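Local coordinates for protein iron aquisition yersiniabactin synthesis enzyme, YbtT (Escherichia coli, PDB 6BA9) that acts as a low-specificity type II thioesterase that maintains production of the metallophore yersiniabactin, probably by hydrolysing thioesters on the synthetase line, at residues P110-I114 and F244-F248; Y177-C183 and R210-S214; R132-I138 and L162-R166. The protein carries 1 engineered substitution. One frame throughout, in Å; residues are numbered along the deposited sequence.

Interaction 1. Residues P110-I114 and F244-F248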
ATOM      1  N   PRO A 110       7.242   9.506  11.914  1.00 21.64           N
ATOM      2  CA  PRO A 110       5.986   9.588  11.143  1.00 18.68           C
ATOM      3  C   PRO A 110       4.806   9.731  12.100  1.00 18.41           C
ATOM      4  O   PRO A 110       4.824   9.198  13.207  1.00 16.49           O
ATOM      5  CB  PRO A 110       5.929   8.254  10.389  1.00 28.91           C
ATOM      6  CG  PRO A 110       7.280   7.640  10.531  1.00 23.82           C
ATOM      7  CD  PRO A 110       7.919   8.211  11.763  1.00 26.94           C
ATOM      8  N   GLN A 111       3.781  10.468  11.687  1.00 15.32           N
ATOM      9  CA  GLN A 111       2.641  10.713  12.562  1.00 15.19           C
ATOM     10  C   GLN A 111       1.582   9.625  12.504  1.00 17.25           C
ATOM     11  O   GLN A 111       0.751   9.532  13.416  1.00 17.67           O
ATOM     12  CB  GLN A 111       2.020  12.076  12.251  1.00 18.76           C
ATOM     13  CG  GLN A 111       3.024  13.204  12.449  1.00 28.12           C
ATOM     14  CD  GLN A 111       3.570  13.249  13.853  1.00 31.89           C
ATOM     15  OE1 GLN A 111       2.836  13.501  14.804  1.00 33.27           O
ATOM     16  NE2 GLN A 111       4.875  12.984  13.997  1.00 32.57           N
ATOM     17  N   GLY A 112       1.592   8.778  11.492  1.00 15.64           N
ATOM     18  CA  GLY A 112       0.587   7.753  11.410  1.00 13.96           C
ATOM     19  C   GLY A 112       0.924   6.756  10.328  1.00 12.89           C
ATOM     20  O   GLY A 112       1.590   7.117   9.344  1.00 12.87           O
ATOM     21  N   LEU A 113       0.463   5.521  10.517  1.00 12.43           N
ATOM     22  CA  LEU A 113       0.607   4.407   9.586  1.00 12.12           C
ATOM     23  C   LEU A 113      -0.767   3.782   9.381  1.00 13.33           C
ATOM     24  O   LEU A 113      -1.440   3.425  10.361  1.00 13.48           O
ATOM     25  CB  LEU A 113       1.559   3.354  10.142  1.00 12.69           C
ATOM     26  CG  LEU A 113       1.698   2.081   9.314  1.00 11.83           C
ATOM     27  CD1 LEU A 113       2.248   2.371   7.893  1.00 14.96           C
ATOM     28  CD2 LEU A 113       2.544   1.068  10.081  1.00 15.87           C
ATOM     29  N   ILE A 114      -1.182   3.647   8.121  1.00 11.78           N
ATOM     30  CA  ILE A 114      -2.466   3.055   7.751  1.00 11.78           C
ATOM     31  C   ILE A 114      -2.192   1.775   6.958  1.00 11.62           C
ATOM     32  O   ILE A 114      -1.642   1.829   5.838  1.00 12.12           O
ATOM     33  CB  ILE A 114      -3.379   4.034   6.987  1.00 12.21           C
ATOM     34  CG1 ILE A 114      -3.637   5.312   7.812  1.00 13.76           C
ATOM     35  CG2 ILE A 114      -4.701   3.355   6.632  1.00 13.55           C
ATOM     36  CD1 ILE A 114      -2.788   6.484   7.414  1.00 15.52           C
ATOM     37  N   PHE A 244      -6.550  10.240  12.884  1.00 18.07           N
ATOM     38  CA  PHE A 244      -5.296  10.975  13.067  1.00 17.48           C
ATOM     39  C   PHE A 244      -5.591  12.462  13.214  1.00 20.24           C
ATOM     40  O   PHE A 244      -5.060  13.298  12.481  1.00 20.35           O
ATOM     41  CB  PHE A 244      -4.328  10.675  11.919  1.00 18.38           C
ATOM     42  CG  PHE A 244      -3.940   9.230  11.855  1.00 15.83           C
ATOM     43  CD1 PHE A 244      -2.943   8.723  12.676  1.00 16.34           C
ATOM     44  CD2 PHE A 244      -4.614   8.359  11.022  1.00 15.19           C
ATOM     45  CE1 PHE A 244      -2.607   7.378  12.643  1.00 15.75           C
ATOM     46  CE2 PHE A 244      -4.280   7.011  10.991  1.00 16.02           C
ATOM     47  CZ  PHE A 244      -3.286   6.519  11.801  1.00 16.22           C
ATOM     48  N   PRO A 245      -6.428  12.831  14.190  1.00 21.60           N
ATOM     49  CA  PRO A 245      -6.795  14.250  14.325  1.00 24.58           C
ATOM     50  C   PRO A 245      -5.617  15.148  14.626  1.00 26.25           C
ATOM     51  O   PRO A 245      -5.634  16.321  14.236  1.00 29.37           O
ATOM     52  CB  PRO A 245      -7.812  14.241  15.475  1.00 25.38           C
ATOM     53  CG  PRO A 245      -7.507  12.995  16.244  1.00 26.58           C
ATOM     54  CD  PRO A 245      -7.098  11.998  15.207  1.00 22.34           C
ATOM     55  N   HIS A 246      -4.603  14.643  15.329  1.00 27.26           N
ATOM     56  CA  HIS A 246      -3.396  15.430  15.561  1.00 31.14           C
ATOM     57  C   HIS A 246      -2.764  15.855  14.245  1.00 30.98           C
ATOM     58  O   HIS A 246      -2.436  17.030  14.042  1.00 33.26           O
ATOM     59  CB  HIS A 246      -2.403  14.632  16.424  1.00 35.57           C
ATOM     60  CG  HIS A 246      -1.983  13.303  15.844  1.00 41.19           C
ATOM     61  ND1 HIS A 246      -2.874  12.283  15.565  1.00 35.55           N
ATOM     62  CD2 HIS A 246      -0.755  12.820  15.529  1.00 39.48           C
ATOM     63  CE1 HIS A 246      -2.214  11.239  15.093  1.00 38.83           C
ATOM     64  NE2 HIS A 246      -0.925  11.537  15.060  1.00 34.32           N
ATOM     65  N   ALA A 247      -2.622  14.915  13.320  1.00 26.17           N
ATOM     66  CA  ALA A 247      -1.912  15.189  12.075  1.00 27.83           C
ATOM     67  C   ALA A 247      -2.648  16.212  11.231  1.00 26.37           C
ATOM     68  O   ALA A 247      -2.019  17.046  10.569  1.00 31.84           O
ATOM     69  CB  ALA A 247      -1.760  13.889  11.289  1.00 27.35           C
ATOM     70  N   PHE A 248      -3.978  16.157  11.234  1.00 26.65           N
ATOM     71  CA  PHE A 248      -4.807  17.007  10.397  1.00 30.62           C
ATOM     72  C   PHE A 248      -5.097  18.368  11.017  1.00 37.87           C
ATOM     73  O   PHE A 248      -5.677  19.223  10.342  1.00 38.54           O
ATOM     74  CB  PHE A 248      -6.109  16.270  10.048  1.00 29.93           C
ATOM     75  CG  PHE A 248      -5.935  15.244   8.970  1.00 25.37           C
ATOM     76  CD1 PHE A 248      -5.579  13.941   9.269  1.00 23.41           C
ATOM     77  CD2 PHE A 248      -6.103  15.597   7.637  1.00 27.15           C
ATOM     78  CE1 PHE A 248      -5.410  13.002   8.262  1.00 26.46           C
ATOM     79  CE2 PHE A 248      -5.929  14.667   6.631  1.00 24.41           C
ATOM     80  CZ  PHE A 248      -5.576  13.379   6.933  1.00 22.75           C
TER
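Phe244 brings its ring obliquely to the start of strand 112-116, and the ring's nearest approach to the strand is to Gly112: CE1 of Phe244 stands 3.4 Å from CA of Gly112. Gly112 has no side chain, and the aromatic carbon meets its backbone directly. Farther along the strand, CE2 of Phe244 lies 3.7 Å from CG1 of Ile114, the two side chains passing alongside and pointing opposite ways. With CG1 of Ile114 beside the backbone N (chi1 -57°), the ethyl branch swings toward the ring, and Ile240 of helix 233-243 also packs on this isoleucine.

The outer side is looser and polar. His246 donates from NE2 to the backbone O of Gln111 at 3.1 Å, with an N-H...O angle of 155°; the oxygen lies close to the imidazole plane, while the donor is tilted from the carbonyl plane. The chi1 of 58° sets this exposed ring between backbone N and carbonyl carbon and turns it to the strand. Gln111 sends its amide nitrogen back to Ala109 O, and its OE1 comes no nearer to the imidazole than 3.7 Å, at CD2 of His246. The whole is a segment near the end of the modelled chain packed on a central parallel strand, in keeping with the alpha/beta-hydrolase fold of thioesterases.

Interaction 2. Residues Y177-C183 and R210-S214; sequences YDSPDVC and RQWLS
This is a surface contact between two loops of the alpha/beta-hydrolase fold, built round one buried tryptophan: residues 177-183 run between helix 155-174 and strand 190-195, and residues 210-214 lead into strand 216-222. Trp212 supplies most of the second segment's share, and the first segment wraps round its six-membered ring with three different kinds of group.

Pro180 covers one face. Its CA sits 3.7 Å from the centroid of the six-membered ring and 20° off the normal, a CH-pi contact displaced toward the rim, while CB of Pro180 lies 3.9 Å from CE2 of Trp212. Tyr177 meets the far end of the indole obliquely, the two ring planes inclined at 44° and CD2 of Tyr177 lying 3.5 Å from CH2 of Trp212. Cys183 comes in at the rim, a sulfur-aromatic contact in which SG is 3.9 Å from CZ3 of Trp212 and close to the ring plane. With CG of Trp212 anti to the carbonyl carbon (chi1 -64°), the indole reaches across to residues 177-183 although CB is not aimed at them.

The polar ends of both aromatics are held by other parts of the fold: NE1 of Trp212 bonds to ND1 of His122, and OH of Tyr177 to Glu98 on helix 91-105. These bonds should restrict how either ring can turn. The proline itself opens a short 3-10 segment, 180-182, preceded by an ST turn in which OG of Ser179 accepts from the backbone N of Asp181 at 3.0 Å. On the exposed flank, CG of Pro180 rests 3.5 Å from CB of Gln211.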
ATOM      1  N   TYR A 177       8.008 -13.186   7.743  1.00 16.17           N
ATOM      2  CA  TYR A 177       8.875 -13.393   8.893  1.00 16.60           C
ATOM      3  C   TYR A 177       8.377 -14.589   9.694  1.00 21.43           C
ATOM      4  O   TYR A 177       7.177 -14.856   9.760  1.00 21.38           O
ATOM      5  CB  TYR A 177       8.858 -12.188   9.819  1.00 18.78           C
ATOM      6  CG  TYR A 177       9.453 -10.920   9.250  1.00 20.17           C
ATOM      7  CD1 TYR A 177      10.824 -10.711   9.239  1.00 23.29           C
ATOM      8  CD2 TYR A 177       8.635  -9.908   8.757  1.00 18.02           C
ATOM      9  CE1 TYR A 177      11.360  -9.530   8.740  1.00 28.30           C
ATOM     10  CE2 TYR A 177       9.161  -8.736   8.264  1.00 18.46           C
ATOM     11  CZ  TYR A 177      10.518  -8.548   8.245  1.00 22.33           C
ATOM     12  OH  TYR A 177      11.047  -7.361   7.756  1.00 26.41           O
ATOM     13  N   ASP A 178       9.308 -15.299  10.338  1.00 21.60           N
ATOM     14  CA  ASP A 178       8.888 -16.485  11.075  1.00 26.73           C
ATOM     15  C   ASP A 178       8.025 -16.129  12.276  1.00 25.33           C
ATOM     16  O   ASP A 178       7.118 -16.892  12.624  1.00 30.35           O
ATOM     17  CB  ASP A 178      10.097 -17.304  11.517  1.00 29.81           C
ATOM     18  CG  ASP A 178      10.714 -18.086  10.382  1.00 42.07           C
ATOM     19  OD1 ASP A 178      10.032 -18.282   9.354  1.00 41.41           O
ATOM     20  OD2 ASP A 178      11.882 -18.512  10.524  1.00 54.54           O
ATOM     21  N   SER A 179       8.273 -14.989  12.912  1.00 21.27           N
ATOM     22  CA  SER A 179       7.493 -14.603  14.076  1.00 21.40           C
ATOM     23  C   SER A 179       7.599 -13.097  14.270  1.00 22.66           C
ATOM     24  O   SER A 179       8.577 -12.476  13.836  1.00 22.99           O
ATOM     25  CB  SER A 179       7.979 -15.344  15.332  1.00 31.23           C
ATOM     26  OG  SER A 179       8.607 -14.467  16.235  1.00 36.13           O
ATOM     27  N   PRO A 180       6.617 -12.487  14.940  1.00 21.12           N
ATOM     28  CA  PRO A 180       6.683 -11.040  15.220  1.00 19.14           C
ATOM     29  C   PRO A 180       7.858 -10.620  16.082  1.00 23.77           C
ATOM     30  O   PRO A 180       8.183  -9.428  16.124  1.00 22.29           O
ATOM     31  CB  PRO A 180       5.344 -10.751  15.916  1.00 22.33           C
ATOM     32  CG  PRO A 180       4.460 -11.929  15.570  1.00 25.41           C
ATOM     33  CD  PRO A 180       5.378 -13.095  15.455  1.00 22.36           C
ATOM     34  N   ASP A 181       8.508 -11.544  16.784  1.00 27.75           N
ATOM     35  CA  ASP A 181       9.599 -11.126  17.650  1.00 25.52           C
ATOM     36  C   ASP A 181      10.912 -10.936  16.910  1.00 30.45           C
ATOM     37  O   ASP A 181      11.919 -10.612  17.548  1.00 29.62           O
ATOM     38  CB  ASP A 181       9.765 -12.088  18.831  1.00 32.41           C
ATOM     39  CG  ASP A 181      10.248 -13.457  18.420  1.00 37.61           C
ATOM     40  OD1 ASP A 181      10.654 -13.650  17.254  1.00 37.01           O
ATOM     41  OD2 ASP A 181      10.226 -14.356  19.289  1.00 44.31           O
ATOM     42  N   VAL A 182      10.919 -11.107  15.586  1.00 27.06           N
ATOM     43  CA  VAL A 182      12.107 -10.844  14.785  1.00 30.16           C
ATOM     44  C   VAL A 182      12.555  -9.394  14.882  1.00 30.61           C
ATOM     45  O   VAL A 182      13.739  -9.106  14.682  1.00 27.74           O
ATOM     46  CB  VAL A 182      11.881 -11.291  13.318  1.00 28.69           C
ATOM     47  CG1 VAL A 182      12.974 -10.759  12.407  1.00 34.29           C
ATOM     48  CG2 VAL A 182      11.833 -12.820  13.234  1.00 35.63           C
ATOM     49  N   CYS A 183      11.659  -8.461  15.191  1.00 28.03           N
ATOM     50  CA  CYS A 183      12.106  -7.101  15.460  1.00 32.83           C
ATOM     51  C   CYS A 183      11.164  -6.440  16.450  1.00 23.59           C
ATOM     52  O   CYS A 183      10.079  -6.961  16.735  1.00 22.70           O
ATOM     53  CB  CYS A 183      12.157  -6.265  14.191  1.00 37.58           C
ATOM     54  SG  CYS A 183      10.516  -6.060  13.482  1.00 32.87           S
ATOM     55  N   ARG A 210      -1.777  -6.687  14.853  1.00 13.26           N
ATOM     56  CA  ARG A 210      -1.586  -6.197  16.208  1.00 14.45           C
ATOM     57  C   ARG A 210      -0.371  -6.824  16.871  1.00 12.80           C
ATOM     58  O   ARG A 210       0.116  -6.275  17.863  1.00 15.13           O
ATOM     59  CB  ARG A 210      -2.857  -6.407  17.040  1.00 14.33           C
ATOM     60  CG  ARG A 210      -4.045  -5.560  16.564  1.00 15.12           C
ATOM     61  CD  ARG A 210      -5.284  -5.681  17.469  1.00 15.72           C
ATOM     62  NE  ARG A 210      -5.780  -7.049  17.479  1.00 15.72           N
ATOM     63  CZ  ARG A 210      -5.545  -7.949  18.432  1.00 15.98           C
ATOM     64  NH1 ARG A 210      -4.838  -7.612  19.497  1.00 15.84           N
ATOM     65  NH2 ARG A 210      -6.025  -9.176  18.293  1.00 15.88           N
ATOM     66  N   GLN A 211       0.158  -7.919  16.332  1.00 13.52           N
ATOM     67  CA  GLN A 211       1.387  -8.504  16.856  1.00 12.27           C
ATOM     68  C   GLN A 211       2.589  -7.601  16.624  1.00 15.63           C
ATOM     69  O   GLN A 211       3.606  -7.735  17.320  1.00 14.85           O
ATOM     70  CB  GLN A 211       1.666  -9.856  16.195  1.00 15.50           C
ATOM     71  CG  GLN A 211       0.611 -10.942  16.417  1.00 13.60           C
ATOM     72  CD  GLN A 211       0.698 -11.541  17.787  1.00 14.90           C
ATOM     73  OE1 GLN A 211       1.748 -11.495  18.423  1.00 18.28           O
ATOM     74  NE2 GLN A 211      -0.399 -12.109  18.251  1.00 15.70           N
ATOM     75  N   TRP A 212       2.489  -6.672  15.670  1.00 13.34           N
ATOM     76  CA  TRP A 212       3.622  -5.893  15.176  1.00 13.93           C
ATOM     77  C   TRP A 212       3.564  -4.418  15.558  1.00 13.48           C
ATOM     78  O   TRP A 212       4.498  -3.666  15.241  1.00 14.75           O
ATOM     79  CB  TRP A 212       3.653  -6.010  13.639  1.00 13.04           C
ATOM     80  CG  TRP A 212       3.903  -7.377  13.147  1.00 12.68           C
ATOM     81  CD1 TRP A 212       2.990  -8.373  12.968  1.00 13.25           C
ATOM     82  CD2 TRP A 212       5.170  -7.929  12.780  1.00 13.55           C
ATOM     83  NE1 TRP A 212       3.613  -9.506  12.499  1.00 13.34           N
ATOM     84  CE2 TRP A 212       4.954  -9.258  12.387  1.00 14.77           C
ATOM     85  CE3 TRP A 212       6.473  -7.420  12.752  1.00 15.43           C
ATOM     86  CZ2 TRP A 212       5.981 -10.079  11.954  1.00 14.46           C
ATOM     87  CZ3 TRP A 212       7.484  -8.238  12.326  1.00 15.26           C
ATOM     88  CH2 TRP A 212       7.240  -9.554  11.933  1.00 15.75           C
ATOM     89  N   LEU A 213       2.497  -3.969  16.216  1.00 13.16           N
ATOM     90  CA  LEU A 213       2.175  -2.554  16.344  1.00 13.19           C
ATOM     91  C   LEU A 213       1.783  -2.261  17.785  1.00 16.31           C
ATOM     92  O   LEU A 213       0.800  -2.816  18.288  1.00 15.86           O
ATOM     93  CB  LEU A 213       1.028  -2.202  15.391  1.00 13.75           C
ATOM     94  CG  LEU A 213       1.272  -2.477  13.906  1.00 12.65           C
ATOM     95  CD1 LEU A 213      -0.031  -2.309  13.108  1.00 15.58           C
ATOM     96  CD2 LEU A 213       2.354  -1.550  13.372  1.00 15.27           C
ATOM     97  N   SER A 214       2.546  -1.394  18.452  1.00 14.63           N
ATOM     98  CA  SER A 214       2.284  -1.085  19.865  1.00 15.10           C
ATOM     99  C   SER A 214       1.092  -0.167  20.094  1.00 16.22           C
ATOM    100  O   SER A 214       0.495  -0.194  21.188  1.00 18.73           O
ATOM    101  CB  SER A 214       3.526  -0.449  20.480  1.00 17.14           C
ATOM    102  OG  SER A 214       4.574  -1.389  20.440  1.00 19.47           O
TER

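Interaction 3. Residues R132-I138 and L162-R166; sequences RDDADFI and LPLLR
The N-terminal end of helix 134-144, with the residues leading into it, receives an arginine from helix 155-174 in a helix-helix contact between the strands 112-116 and 190-195 in sequence, where alpha/beta-hydrolases commonly carry their lid. The axes of segments 134-138 and 162-166 pass 11.9 Å apart at 63°, a separation bridged by long side chains.

Arg166 contributes the largest share of its segment. Extended from CG to NE, it presents the end of its guanidinium to the backbone O of Arg132, which takes NH2 at 2.8 Å and NH1 at 3.1 Å, both from within the guanidinium plane. NH2 also forms a salt bridge with OD1 of Asp134 at 2.8 Å, through the anti lone pair of that oxygen; NE adds a weak bond to the same atom. Carboxylate and guanidinium are turned 41° against each other.

Beneath lies Phe137, whose CB already points to the partner helix; CG, anti to the backbone N (chi1 -172°), continues that way. CG of Arg166 stands over one face, 4.1 Å from the ring centroid, and the guanidinium makes an off-centre cation-pi contact. Leu162 places CD2 3.7 Å from CD2 of Phe137 and CD1 3.5 Å from CG of Asp134. Asp133, the N-cap, accepts from the backbone N of Asp136.

Charge, backbone carbonyl and aromatic face thus fix a single guanidinium from its edge and one face, which should limit its rotation; carboxylate and carbonyl oxygen would probably stabilise its charge in this partly buried place.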
ATOM      1  N   ARG A 132       2.521 -20.173 -10.231  1.00 17.52           N
ATOM      2  CA  ARG A 132       1.621 -20.586 -11.290  1.00 17.62           C
ATOM      3  C   ARG A 132       2.159 -20.214 -12.670  1.00 17.79           C
ATOM      4  O   ARG A 132       2.883 -19.223 -12.840  1.00 16.99           O
ATOM      5  CB  ARG A 132       0.240 -19.945 -11.113  1.00 19.88           C
ATOM      6  CG  ARG A 132      -0.353 -20.192  -9.761  1.00 17.96           C
ATOM      7  CD  ARG A 132      -1.766 -19.626  -9.676  1.00 19.06           C
ATOM      8  NE  ARG A 132      -2.270 -19.722  -8.313  1.00 18.47           N
ATOM      9  CZ  ARG A 132      -3.053 -20.692  -7.854  1.00 22.45           C
ATOM     10  NH1 ARG A 132      -3.460 -21.677  -8.651  1.00 27.49           N
ATOM     11  NH2 ARG A 132      -3.422 -20.674  -6.580  1.00 22.45           N
ATOM     12  N   ASP A 133       1.794 -21.021 -13.663  1.00 17.53           N
ATOM     13  CA  ASP A 133       2.117 -20.692 -15.044  1.00 18.25           C
ATOM     14  C   ASP A 133       1.277 -19.498 -15.524  1.00 17.78           C
ATOM     15  O   ASP A 133       0.375 -19.011 -14.827  1.00 16.58           O
ATOM     16  CB  ASP A 133       2.025 -21.941 -15.941  1.00 20.83           C
ATOM     17  CG  ASP A 133       0.591 -22.386 -16.250  1.00 27.08           C
ATOM     18  OD1 ASP A 133      -0.387 -21.714 -15.870  1.00 24.32           O
ATOM     19  OD2 ASP A 133       0.444 -23.428 -16.939  1.00 29.21           O
ATOM     20  N   ASP A 134       1.606 -18.992 -16.710  1.00 16.83           N
ATOM     21  CA  ASP A 134       1.040 -17.720 -17.157  1.00 16.73           C
ATOM     22  C   ASP A 134      -0.485 -17.770 -17.174  1.00 19.67           C
ATOM     23  O   ASP A 134      -1.152 -16.846 -16.705  1.00 16.96           O
ATOM     24  CB  ASP A 134       1.579 -17.338 -18.538  1.00 18.57           C
ATOM     25  CG  ASP A 134       3.032 -16.848 -18.516  1.00 19.84           C
ATOM     26  OD1 ASP A 134       3.611 -16.614 -17.443  1.00 19.48           O
ATOM     27  OD2 ASP A 134       3.545 -16.675 -19.634  1.00 22.49           O
ATOM     28  N   ALA A 135      -1.060 -18.840 -17.722  1.00 21.17           N
ATOM     29  CA  ALA A 135      -2.512 -18.883 -17.836  1.00 20.15           C
ATOM     30  C   ALA A 135      -3.163 -18.900 -16.464  1.00 15.80           C
ATOM     31  O   ALA A 135      -4.169 -18.206 -16.244  1.00 17.19           O
ATOM     32  CB  ALA A 135      -2.940 -20.115 -18.642  1.00 23.83           C
ATOM     33  N   ASP A 136      -2.623 -19.700 -15.545  1.00 17.79           N
ATOM     34  CA  ASP A 136      -3.197 -19.802 -14.207  1.00 17.04           C
ATOM     35  C   ASP A 136      -2.973 -18.514 -13.426  1.00 17.67           C
ATOM     36  O   ASP A 136      -3.852 -18.084 -12.664  1.00 15.85           O
ATOM     37  CB  ASP A 136      -2.616 -20.995 -13.448  1.00 17.92           C
ATOM     38  CG  ASP A 136      -3.100 -22.319 -13.980  1.00 32.36           C
ATOM     39  OD1 ASP A 136      -4.023 -22.310 -14.811  1.00 30.11           O
ATOM     40  OD2 ASP A 136      -2.553 -23.357 -13.560  1.00 37.20           O
ATOM     41  N   PHE A 137      -1.792 -17.902 -13.593  1.00 16.14           N
ATOM     42  CA  PHE A 137      -1.504 -16.601 -12.980  1.00 13.93           C
ATOM     43  C   PHE A 137      -2.542 -15.564 -13.404  1.00 14.21           C
ATOM     44  O   PHE A 137      -3.134 -14.871 -12.558  1.00 13.45           O
ATOM     45  CB  PHE A 137      -0.091 -16.170 -13.399  1.00 13.64           C
ATOM     46  CG  PHE A 137       0.425 -14.920 -12.694  1.00 13.61           C
ATOM     47  CD1 PHE A 137       1.287 -15.008 -11.617  1.00 13.96           C
ATOM     48  CD2 PHE A 137       0.075 -13.662 -13.155  1.00 14.34           C
ATOM     49  CE1 PHE A 137       1.766 -13.851 -10.981  1.00 14.86           C
ATOM     50  CE2 PHE A 137       0.551 -12.521 -12.533  1.00 16.34           C
ATOM     51  CZ  PHE A 137       1.403 -12.619 -11.452  1.00 12.87           C
ATOM     52  N   ILE A 138      -2.816 -15.482 -14.706  1.00 14.23           N
ATOM     53  CA  ILE A 138      -3.794 -14.529 -15.223  1.00 14.30           C
ATOM     54  C   ILE A 138      -5.190 -14.830 -14.697  1.00 13.96           C
ATOM     55  O   ILE A 138      -5.931 -13.914 -14.333  1.00 14.55           O
ATOM     56  CB  ILE A 138      -3.746 -14.503 -16.757  1.00 17.13           C
ATOM     57  CG1 ILE A 138      -2.437 -13.820 -17.177  1.00 16.76           C
ATOM     58  CG2 ILE A 138      -4.947 -13.790 -17.312  1.00 23.25           C
ATOM     59  CD1 ILE A 138      -2.140 -13.883 -18.660  1.00 23.39           C
ATOM     60  N   LEU A 162       3.156  -9.269 -17.734  1.00 16.43           N
ATOM     61  CA  LEU A 162       3.516 -10.363 -16.834  1.00 18.94           C
ATOM     62  C   LEU A 162       4.842 -10.151 -16.134  1.00 17.61           C
ATOM     63  O   LEU A 162       4.925 -10.471 -14.937  1.00 17.02           O
ATOM     64  CB  LEU A 162       3.474 -11.716 -17.545  1.00 19.02           C
ATOM     65  CG  LEU A 162       2.055 -12.204 -17.782  1.00 18.06           C
ATOM     66  CD1 LEU A 162       2.109 -13.500 -18.565  1.00 21.74           C
ATOM     67  CD2 LEU A 162       1.259 -12.390 -16.474  1.00 24.89           C
ATOM     68  N   PRO A 163       5.896  -9.641 -16.773  1.00 17.61           N
ATOM     69  CA  PRO A 163       7.124  -9.395 -16.004  1.00 18.20           C
ATOM     70  C   PRO A 163       6.904  -8.425 -14.851  1.00 18.21           C
ATOM     71  O   PRO A 163       7.474  -8.598 -13.768  1.00 16.44           O
ATOM     72  CB  PRO A 163       8.092  -8.851 -17.065  1.00 22.37           C
ATOM     73  CG  PRO A 163       7.618  -9.444 -18.322  1.00 22.03           C
ATOM     74  CD  PRO A 163       6.112  -9.465 -18.218  1.00 20.58           C
ATOM     75  N   LEU A 164       6.068  -7.406 -15.060  1.00 16.35           N
ATOM     76  CA  LEU A 164       5.783  -6.422 -14.020  1.00 15.82           C
ATOM     77  C   LEU A 164       4.962  -7.036 -12.900  1.00 14.95           C
ATOM     78  O   LEU A 164       5.294  -6.917 -11.706  1.00 16.33           O
ATOM     79  CB  LEU A 164       4.984  -5.293 -14.667  1.00 22.91           C
ATOM     80  CG  LEU A 164       5.296  -3.827 -14.461  1.00 29.99           C
ATOM     81  CD1 LEU A 164       6.788  -3.537 -14.421  1.00 24.19           C
ATOM     82  CD2 LEU A 164       4.648  -3.044 -15.610  1.00 25.90           C
ATOM     83  N   LEU A 165       3.857  -7.690 -13.264  1.00 13.98           N
ATOM     84  CA  LEU A 165       2.983  -8.286 -12.268  1.00 13.81           C
ATOM     85  C   LEU A 165       3.674  -9.416 -11.516  1.00 14.46           C
ATOM     86  O   LEU A 165       3.472  -9.568 -10.307  1.00 13.74           O
ATOM     87  CB  LEU A 165       1.736  -8.822 -12.964  1.00 14.75           C
ATOM     88  CG  LEU A 165       0.804  -7.769 -13.546  1.00 22.85           C
ATOM     89  CD1 LEU A 165      -0.113  -8.359 -14.621  1.00 22.98           C
ATOM     90  CD2 LEU A 165       0.019  -7.165 -12.434  1.00 24.96           C
ATOM     91  N   ARG A 166       4.450 -10.248 -12.224  1.00 14.15           N
ATOM     92  CA  ARG A 166       5.154 -11.331 -11.540  1.00 13.83           C
ATOM     93  C   ARG A 166       6.212 -10.798 -10.585  1.00 12.65           C
ATOM     94  O   ARG A 166       6.406 -11.362  -9.500  1.00 13.34           O
ATOM     95  CB  ARG A 166       5.779 -12.287 -12.549  1.00 14.76           C
ATOM     96  CG  ARG A 166       4.770 -13.200 -13.216  1.00 15.10           C
ATOM     97  CD  ARG A 166       5.523 -14.259 -14.011  1.00 17.42           C
ATOM     98  NE  ARG A 166       4.634 -15.238 -14.630  1.00 16.56           N
ATOM     99  CZ  ARG A 166       4.154 -16.318 -14.020  1.00 16.04           C
ATOM    100  NH1 ARG A 166       4.425 -16.591 -12.768  1.00 17.58           N
ATOM    101  NH2 ARG A 166       3.374 -17.144 -14.690  1.00 16.71           N
TER

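Interactions 1 and 2 both belong to the region round the central sheet and touch where CD2 of Leu113 meets CD2 of Leu213 at 4.2 Å. Interaction 1 is mostly buried and joins a central strand to a segment near the end of the modelled chain. Interaction 2 is a surface contact between loops, gathered on one buried aromatic whose polar atom bonds outside the pair. Interaction 3 is partly buried and stands apart, its nearest atoms about 20 Å from interaction 1 and about 17 Å from interaction 2; it joins two helices. The chemistry follows: aromatic on backbone with one neutral bond, then CH-pi and sulfur-aromatic packing, and finally a charged guanidinium network.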